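Local coordinates for protein cobalamin biosynthesis precorrin-6Y methylase (CbiE) (Archaeoglobus fulgidus, PDB 2BB3) that probably methylates a precorrin intermediate of adenosylcobalamin biosynthesis with S-adenosyl-L-methionine as methyl donor, and binds S-adenosyl-L-homocysteine, at residues G30-R33 / G34-T37; Y51-R54 / R55-E58. All blocks are in the same frame, centred on the assembly; numbering follows the deposited sequence.

Contact 1 of 2, residues G30-R33 / G34-T37; sequences GTCR and GQTT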
loop_
_atom_site.group_PDB
_atom_site.type_symbol
_atom_site.label_atom_id
_atom_site.label_comp_id
_atom_site.label_asym_id
_atom_site.label_seq_id
_atom_site.Cartn_x
_atom_site.Cartn_y
_atom_site.Cartn_z
ATOM N N GLY A 30 -1.070 6.924 -8.571
ATOM C CA GLY A 30 0.252 6.416 -8.261
ATOM C C GLY A 30 1.114 7.533 -7.705
ATOM O O GLY A 30 0.626 8.642 -7.464
ATOM N N THR A 31 2.400 7.267 -7.524
ATOM C CA THR A 31 3.294 8.264 -6.946
ATOM C C THR A 31 4.367 8.702 -7.925
ATOM O O THR A 31 4.659 9.889 -8.044
ATOM C CB THR A 31 3.978 7.701 -5.686
ATOM O OG1 THR A 31 2.972 7.284 -4.752
ATOM C CG2 THR A 31 4.867 8.757 -5.037
ATOM N N CYS A 32 4.929 7.723 -8.625
ATOM C CA CYS A 32 5.976 7.937 -9.622
ATOM C C CYS A 32 5.394 7.688 -11.003
ATOM O O CYS A 32 4.303 7.132 -11.128
ATOM C CB CYS A 32 7.106 6.951 -9.375
ATOM S SG CYS A 32 7.491 6.861 -7.607
ATOM N N ARG A 33 6.119 8.096 -12.035
ATOM C CA ARG A 33 5.665 7.890 -13.399
ATOM C C ARG A 33 5.710 6.395 -13.700
ATOM O O ARG A 33 6.647 5.704 -13.295
ATOM C CB ARG A 33 6.566 8.654 -14.378
ATOM C CG ARG A 33 6.440 10.180 -14.288
ATOM C CD ARG A 33 5.065 10.644 -14.762
ATOM N NE ARG A 33 4.606 11.846 -14.061
ATOM C CZ ARG A 33 4.748 13.094 -14.502
ATOM N NH1 ARG A 33 5.344 13.340 -15.665
ATOM N NH2 ARG A 33 4.291 14.106 -13.773
ATOM N N GLY A 34 4.688 5.899 -14.395
ATOM C CA GLY A 34 4.639 4.489 -14.737
ATOM C C GLY A 34 4.238 3.580 -13.586
ATOM O O GLY A 34 4.756 2.463 -13.443
ATOM N N GLN A 35 3.320 4.062 -12.750
ATOM C CA GLN A 35 2.844 3.275 -11.621
ATOM C C GLN A 35 1.350 3.079 -11.685
ATOM O O GLN A 35 0.746 2.552 -10.760
ATOM C CB GLN A 35 3.238 3.915 -10.300
ATOM C CG GLN A 35 4.697 3.692 -9.962
ATOM C CD GLN A 35 5.029 4.071 -8.546
ATOM O OE1 GLN A 35 4.503 5.048 -8.023
ATOM N NE2 GLN A 35 5.918 3.313 -7.918
ATOM N N THR A 36 0.764 3.494 -12.802
ATOM C CA THR A 36 -0.661 3.332 -13.036
ATOM C C THR A 36 -0.905 1.881 -13.456
ATOM O O THR A 36 -0.041 1.267 -14.095
ATOM C CB THR A 36 -1.132 4.285 -14.142
ATOM O OG1 THR A 36 -2.428 3.890 -14.605
ATOM C CG2 THR A 36 -0.136 4.295 -15.298
ATOM N N THR A 37 -2.067 1.332 -13.097
ATOM C CA THR A 37 -2.389 -0.056 -13.430
ATOM C C THR A 37 -3.306 -0.177 -14.643
ATOM O O THR A 37 -4.096 0.726 -14.930
ATOM C CB THR A 37 -3.056 -0.791 -12.238
ATOM O OG1 THR A 37 -4.316 -0.179 -11.931
ATOM C CG2 THR A 37 -2.155 -0.732 -11.013
HETATM O O HOH W 1 1.939 6.941 -12.263
#
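The amide oxygen OE1 of Gln35 is gripped by two successive backbone N-H groups, Cys32 N at 2.8 Å and Thr31 N at 3.1 Å from OE1. The two donors approach differently: Thr31 N lies in the plane of the amide, with a C=O...N angle of 158°, whereas Cys32 N stands above that plane. Gln35 reaches them because CG lies anti to its carbonyl carbon (chi1 -77°) and the chain then runs out extended, past Cys32 CB, which is 3.6 Å from Gln35 CD. A water bridges the two sides of the turn, donating a hydrogen bond to Cys32 O and accepting one from Gln35 N. At Gly30 (phi 93°) a CB would crowd Gln35 CB and also press on the preceding carbonyl O. A leucine in place of Gln35 would probably leave the N-H groups of Thr31 and Cys32 without their shared acceptor and the turn less firmly closed. Cys32 SG is tied by a disulfide to Cys188, and Thr31, which bonds through OG1 to Ile123 O, touches the bound S-adenosyl-L-homocysteine. The turn lies between strand 23-28 and helix 38-46, with Thr31 and Cys32 packed on Val128 of helix 125-133, while Gln35 meets Glu120 of the second subunit.

Contact 2 of 2, residues Y51-R54 / R55-E58; sequences YGSR and RALE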
loop_
_atom_site.group_PDB
_atom_site.type_symbol
_atom_site.label_atom_id
_atom_site.label_comp_id
_atom_site.label_asym_id
_atom_site.label_seq_id
_atom_site.Cartn_x
_atom_site.Cartn_y
_atom_site.Cartn_z
ATOM N N TYR A 51 -12.329 13.985 -12.731
ATOM C CA TYR A 51 -12.011 15.000 -11.739
ATOM C C TYR A 51 -10.737 14.616 -11.000
ATOM O O TYR A 51 -10.415 13.435 -10.880
ATOM C CB TYR A 51 -13.136 15.159 -10.714
ATOM C CG TYR A 51 -14.379 15.791 -11.279
ATOM C CD1 TYR A 51 -15.379 15.012 -11.842
ATOM C CD2 TYR A 51 -14.555 17.173 -11.248
ATOM C CE1 TYR A 51 -16.524 15.584 -12.355
ATOM C CE2 TYR A 51 -15.701 17.761 -11.765
ATOM C CZ TYR A 51 -16.677 16.955 -12.314
ATOM O OH TYR A 51 -17.809 17.509 -12.846
ATOM N N GLY A 52 -10.031 15.622 -10.504
ATOM C CA GLY A 52 -8.812 15.388 -9.759
ATOM C C GLY A 52 -7.984 16.651 -9.620
ATOM O O GLY A 52 -8.147 17.599 -10.385
ATOM N N SER A 53 -7.093 16.668 -8.637
ATOM C CA SER A 53 -6.191 17.798 -8.422
ATOM C C SER A 53 -5.221 17.818 -9.591
ATOM O O SER A 53 -5.069 16.811 -10.293
ATOM C CB SER A 53 -5.375 17.580 -7.158
ATOM O OG SER A 53 -4.371 16.612 -7.420
ATOM N N ARG A 54 -4.561 18.943 -9.863
ATOM C CA ARG A 54 -3.654 18.938 -11.016
ATOM C C ARG A 54 -2.570 17.870 -10.878
ATOM O O ARG A 54 -2.297 17.162 -11.851
ATOM C CB ARG A 54 -3.010 20.315 -11.281
ATOM C CG ARG A 54 -2.511 20.472 -12.748
ATOM C CD ARG A 54 -1.804 21.809 -13.058
ATOM N NE ARG A 54 -2.033 22.248 -14.442
ATOM C CZ ARG A 54 -1.458 21.722 -15.525
ATOM N NH1 ARG A 54 -0.592 20.724 -15.418
ATOM N NH2 ARG A 54 -1.773 22.186 -16.728
ATOM N N ARG A 55 -1.956 17.721 -9.701
ATOM C CA ARG A 55 -0.946 16.669 -9.579
ATOM C C ARG A 55 -1.501 15.296 -9.943
ATOM O O ARG A 55 -0.875 14.546 -10.690
ATOM C CB ARG A 55 -0.389 16.613 -8.154
ATOM C CG ARG A 55 0.797 17.537 -7.891
ATOM C CD ARG A 55 1.460 17.221 -6.539
ATOM N NE ARG A 55 1.884 15.823 -6.447
ATOM C CZ ARG A 55 2.831 15.273 -7.205
ATOM N NH1 ARG A 55 3.469 15.995 -8.121
ATOM N NH2 ARG A 55 3.141 13.992 -7.050
ATOM N N ALA A 56 -2.676 14.969 -9.414
ATOM C CA ALA A 56 -3.266 13.673 -9.708
ATOM C C ALA A 56 -3.520 13.531 -11.213
ATOM O O ALA A 56 -3.252 12.481 -11.783
ATOM C CB ALA A 56 -4.565 13.475 -8.918
ATOM N N LEU A 57 -4.026 14.583 -11.856
ATOM C CA LEU A 57 -4.278 14.526 -13.294
ATOM C C LEU A 57 -2.982 14.442 -14.083
ATOM O O LEU A 57 -2.874 13.665 -15.031
ATOM C CB LEU A 57 -5.095 15.743 -13.747
ATOM C CG LEU A 57 -6.446 15.841 -13.042
ATOM C CD1 LEU A 57 -7.184 17.117 -13.458
ATOM C CD2 LEU A 57 -7.275 14.598 -13.366
ATOM N N GLU A 58 -2.003 15.245 -13.686
ATOM C CA GLU A 58 -0.713 15.239 -14.358
ATOM C C GLU A 58 -0.127 13.828 -14.298
ATOM O O GLU A 58 0.149 13.211 -15.332
ATOM C CB GLU A 58 0.241 16.257 -13.705
ATOM C CG GLU A 58 -0.080 17.723 -14.046
ATOM C CD GLU A 58 0.820 18.752 -13.342
ATOM O OE1 GLU A 58 0.957 19.888 -13.867
ATOM O OE2 GLU A 58 1.376 18.443 -12.263
#
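Residues 51-58 carry the chain from the end of a strand into the short helix 54-59, and Ser53 sits at the change as N-cap. Leu57 N donates to Ser53 O at 2.9 Å, and Glu58 N to Arg54 O at 2.7 Å, the i to i+4 pattern that sets the helix going. Ser53 supplies the cap with its side chain: OG accepts from Ala56 N at 3.1 Å in a nearly straight bond (N-H...O 168°). The hydroxyl reaches that N-H because chi1 of 75° places OG between the backbone N and the carbonyl carbon; OG also rests against Ala56 CB.

Leu57 turns back over the strand end. Its CD1 lies 3.3 Å from Gly52 O and its CD2 4.0 Å from Gly52 CA, where a side chain on Gly52 would crowd CD2. Beyond the two segments, Leu57 packs on Ile94 and Ile70 of the flanking strands, and Ala56 also meets Ile94.

On the outer side Arg54 and Glu58, one turn apart, form a salt bridge between Arg54 NH1 and Glu58 OE1. With CG of Arg54 anti to its backbone N, the arginine chain crosses the glutamate at a slant, CG and CD near OE1, before NH1 meets it. OE1 comes to the guanidinium edge near its plane, and the carboxylate is turned 71° from that plane. The modelled separation is implausibly short and Arg54 has a second conformer, making the detailed geometry doubtful.

Arg55 instead makes a cation-pi contact with Tyr208. Chemically, the contact divides into an apolar inner face, Leu57 and Ala56, packed on the parallel sheet and a charged outer face, while the serine hydroxyl gives Ala56 N an acceptor at the helix start.

From the N terminus, strand 23-28 leads into contact 1, which closes the loop at residues 30-37 just ahead of helix 38-46. The chain runs through that helix and enters strand 49-52, parallel to the first, where contact 2 turns it into helix 54-59 and on toward strand 68-70, within a beta-alpha-beta unit. The contacts follow in series, neither nesting nor crossing. The centres of contacts 1 and 2 are 13 Å apart, and the two do not touch. Contact 1 follows one strand of the parallel sheet and contact 2 starts on another, with strand 91-95 between them. The bound S-adenosyl-L-homocysteine touches contact 1 and lies about 5 Å from the Arg55 side chain of contact 2.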